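Rhomboid protease GlpG (PDB 2NR9) cleaves transmembrane protein substrates within the plane of the membrane, acting as a rhomboid-family serine protease. Local coordinates at residues M91-A96 with S116-A121. The protein carries 2 engineered substitutions. Sequence-based numbering, arbitrary orientation. Where two conformers were deposited one is given.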
ATOM      1  N   MET A  91      -5.596   8.496   3.693  1.00 44.14           N
ATOM      2  CA  MET A  91      -4.387   9.335   3.625  1.00 44.86           C
ATOM      3  C   MET A  91      -3.108   8.542   3.364  1.00 43.10           C
ATOM      4  O   MET A  91      -2.303   8.910   2.502  1.00 42.35           O
ATOM      5  CB  MET A  91      -4.223  10.154   4.914  1.00 47.69           C
ATOM      6  CG  MET A  91      -5.154  11.355   5.033  1.00 51.37           C
ATOM      7  SD  MET A  91      -4.831  12.306   6.545  1.00 55.94           S
ATOM      8  CE  MET A  91      -6.018  13.638   6.377  1.00 54.92           C
ATOM      9  N   LEU A  92      -2.865   7.519   4.170  1.00 41.83           N
ATOM     10  CA  LEU A  92      -1.700   6.675   3.952  1.00 40.74           C
ATOM     11  C   LEU A  92      -1.731   6.164   2.510  1.00 41.58           C
ATOM     12  O   LEU A  92      -0.703   6.135   1.830  1.00 43.01           O
ATOM     13  CB  LEU A  92      -1.712   5.480   4.911  0.50 42.30           C
ATOM     14  CG  LEU A  92      -1.375   5.697   6.388  0.50 42.83           C
ATOM     15  CD1 LEU A  92      -1.881   4.528   7.221  0.50 43.63           C
ATOM     16  CD2 LEU A  92       0.124   5.885   6.573  0.50 43.43           C
ATOM     17  N   TYR A  93      -2.922   5.826   2.017  1.00 42.74           N
ATOM     18  CA  TYR A  93      -3.053   5.308   0.643  1.00 43.09           C
ATOM     19  C   TYR A  93      -2.669   6.330  -0.427  1.00 43.37           C
ATOM     20  O   TYR A  93      -1.901   6.023  -1.352  1.00 43.65           O
ATOM     21  CB  TYR A  93      -4.467   4.774   0.376  1.00 42.82           C
ATOM     22  CG  TYR A  93      -4.743   4.542  -1.093  1.00 44.06           C
ATOM     23  CD1 TYR A  93      -4.229   3.427  -1.754  1.00 44.06           C
ATOM     24  CD2 TYR A  93      -5.479   5.458  -1.832  1.00 44.36           C
ATOM     25  CE1 TYR A  93      -4.451   3.233  -3.114  1.00 43.79           C
ATOM     26  CE2 TYR A  93      -5.712   5.270  -3.193  1.00 44.08           C
ATOM     27  CZ  TYR A  93      -5.196   4.159  -3.827  1.00 44.24           C
ATOM     28  OH  TYR A  93      -5.434   3.971  -5.175  1.00 44.54           O
ATOM     29  N   VAL A  94      -3.255   7.518  -0.342  1.00 42.49           N
ATOM     30  CA  VAL A  94      -2.980   8.560  -1.304  1.00 42.45           C
ATOM     31  C   VAL A  94      -1.492   8.922  -1.315  1.00 42.91           C
ATOM     32  O   VAL A  94      -0.868   8.985  -2.373  1.00 42.57           O
ATOM     33  CB  VAL A  94      -3.827   9.837  -1.028  1.00 42.47           C
ATOM     34  CG1 VAL A  94      -3.392  10.957  -1.941  1.00 42.72           C
ATOM     35  CG2 VAL A  94      -5.316   9.549  -1.222  1.00 43.52           C
ATOM     36  N   VAL A  95      -0.929   9.117  -0.122  1.00 43.67           N
ATOM     37  CA  VAL A  95       0.469   9.531   0.045  1.00 43.12           C
ATOM     38  C   VAL A  95       1.474   8.438  -0.303  1.00 43.32           C
ATOM     39  O   VAL A  95       2.474   8.697  -0.980  1.00 45.37           O
ATOM     40  CB  VAL A  95       0.733  10.061   1.474  1.00 43.96           C
ATOM     41  CG1 VAL A  95       2.232  10.176   1.741  1.00 44.66           C
ATOM     42  CG2 VAL A  95       0.027  11.408   1.687  1.00 42.35           C
ATOM     43  N   ALA A  96       1.246   7.229   0.188  1.00 40.46           N
ATOM     44  CA  ALA A  96       2.119   6.122  -0.177  1.00 41.12           C
ATOM     45  C   ALA A  96       2.081   5.910  -1.693  1.00 41.73           C
ATOM     46  O   ALA A  96       3.123   5.770  -2.329  1.00 43.36           O
ATOM     47  CB  ALA A  96       1.726   4.860   0.548  1.00 39.01           C
ATOM     48  N   SER A 116       1.413  -3.035  -4.193  1.00 47.24           N
ATOM     49  CA  SER A 116       2.479  -3.497  -3.274  1.00 49.32           C
ATOM     50  C   SER A 116       3.256  -2.387  -2.548  1.00 49.27           C
ATOM     51  O   SER A 116       3.687  -2.570  -1.413  1.00 49.38           O
ATOM     52  CB  SER A 116       3.425  -4.502  -3.949  1.00 50.07           C
ATOM     53  OG  SER A 116       4.059  -3.939  -5.080  1.00 52.92           O
ATOM     54  N   GLY A 117       3.399  -1.233  -3.189  1.00 48.88           N
ATOM     55  CA  GLY A 117       4.048  -0.091  -2.555  1.00 47.42           C
ATOM     56  C   GLY A 117       3.211   0.417  -1.390  1.00 46.47           C
ATOM     57  O   GLY A 117       3.748   0.864  -0.378  1.00 46.40           O
ATOM     58  N   VAL A 118       1.890   0.355  -1.543  1.00 45.35           N
ATOM     59  CA  VAL A 118       0.968   0.753  -0.477  1.00 43.75           C
ATOM     60  C   VAL A 118       0.955  -0.301   0.631  1.00 41.90           C
ATOM     61  O   VAL A 118       0.915   0.032   1.823  1.00 42.62           O
ATOM     62  CB  VAL A 118      -0.463   0.970  -1.012  1.00 44.67           C
ATOM     63  CG1 VAL A 118      -1.420   1.316   0.130  1.00 44.11           C
ATOM     64  CG2 VAL A 118      -0.474   2.073  -2.061  1.00 45.19           C
ATOM     65  N   VAL A 119       1.051  -1.569   0.235  1.00 40.65           N
ATOM     66  CA  VAL A 119       1.076  -2.677   1.185  1.00 40.60           C
ATOM     67  C   VAL A 119       2.243  -2.529   2.161  1.00 40.79           C
ATOM     68  O   VAL A 119       2.065  -2.627   3.367  1.00 43.76           O
ATOM     69  CB  VAL A 119       1.159  -4.056   0.460  1.00 41.15           C
ATOM     70  CG1 VAL A 119       1.339  -5.171   1.460  1.00 40.22           C
ATOM     71  CG2 VAL A 119      -0.094  -4.297  -0.377  1.00 40.98           C
ATOM     72  N   TYR A 120       3.435  -2.286   1.630  1.00 41.71           N
ATOM     73  CA  TYR A 120       4.610  -2.070   2.464  1.00 42.67           C
ATOM     74  C   TYR A 120       4.491  -0.858   3.380  1.00 43.23           C
ATOM     75  O   TYR A 120       4.917  -0.904   4.534  1.00 44.30           O
ATOM     76  CB  TYR A 120       5.884  -2.032   1.622  1.00 45.99           C
ATOM     77  CG  TYR A 120       6.336  -3.412   1.235  1.00 48.64           C
ATOM     78  CD1 TYR A 120       5.869  -4.016   0.077  1.00 50.01           C
ATOM     79  CD2 TYR A 120       7.089  -4.180   2.113  1.00 49.71           C
ATOM     80  CE1 TYR A 120       6.221  -5.321  -0.246  1.00 51.05           C
ATOM     81  CE2 TYR A 120       7.449  -5.485   1.800  1.00 51.42           C
ATOM     82  CZ  TYR A 120       7.007  -6.049   0.620  1.00 51.44           C
ATOM     83  OH  TYR A 120       7.364  -7.339   0.299  1.00 53.03           O
ATOM     84  N   ALA A 121       3.902   0.221   2.877  1.00 43.15           N
ATOM     85  CA  ALA A 121       3.656   1.382   3.719  1.00 43.92           C
ATOM     86  C   ALA A 121       2.719   0.957   4.851  1.00 44.80           C
ATOM     87  O   ALA A 121       2.953   1.262   6.020  1.00 44.89           O
ATOM     88  CB  ALA A 121       3.035   2.503   2.909  1.00 43.30           C
TER
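Ala96 and Ala121 meet methyl to methyl at the heart of the rhomboid fold, where transmembrane helix 86-108 packs against helix 116-131, the one that opens with the nucleophile Ser116. The axes of the two short segments run 127° apart in direction and approach to 9.3 Å. Alanine suits both places, because each CB points at the partner helix and a methyl is long enough to bridge the backbones where they are close: Ala96 CB lies 3.6 Å from Ala121 CB. The backbones come nearest about one turn earlier on the second helix, with Ala96 CA 5.5 Å from Val118 CA; Ala96 CB also lies 4.3 Å from Val118 CA.

A second apolar contact sets a branched side chain against an aromatic edge. With CG anti to its own N (chi1 166°), Tyr93 swings its ring to where the CD1 edge meets the Val118 methyls, while Tyr93 OH is hydrogen-bonded to Thr57 OG1. Val118 also touches Phe73 of helix 63-84, and its side chain is about 9 Å from that of His169, whose NE2 is hydrogen-bonded to Ser116 OG. Beta-branching gives Val118 two methyls for the tyrosine; CG1, near the ring plane, stands 4.0 Å from Tyr93 CD1.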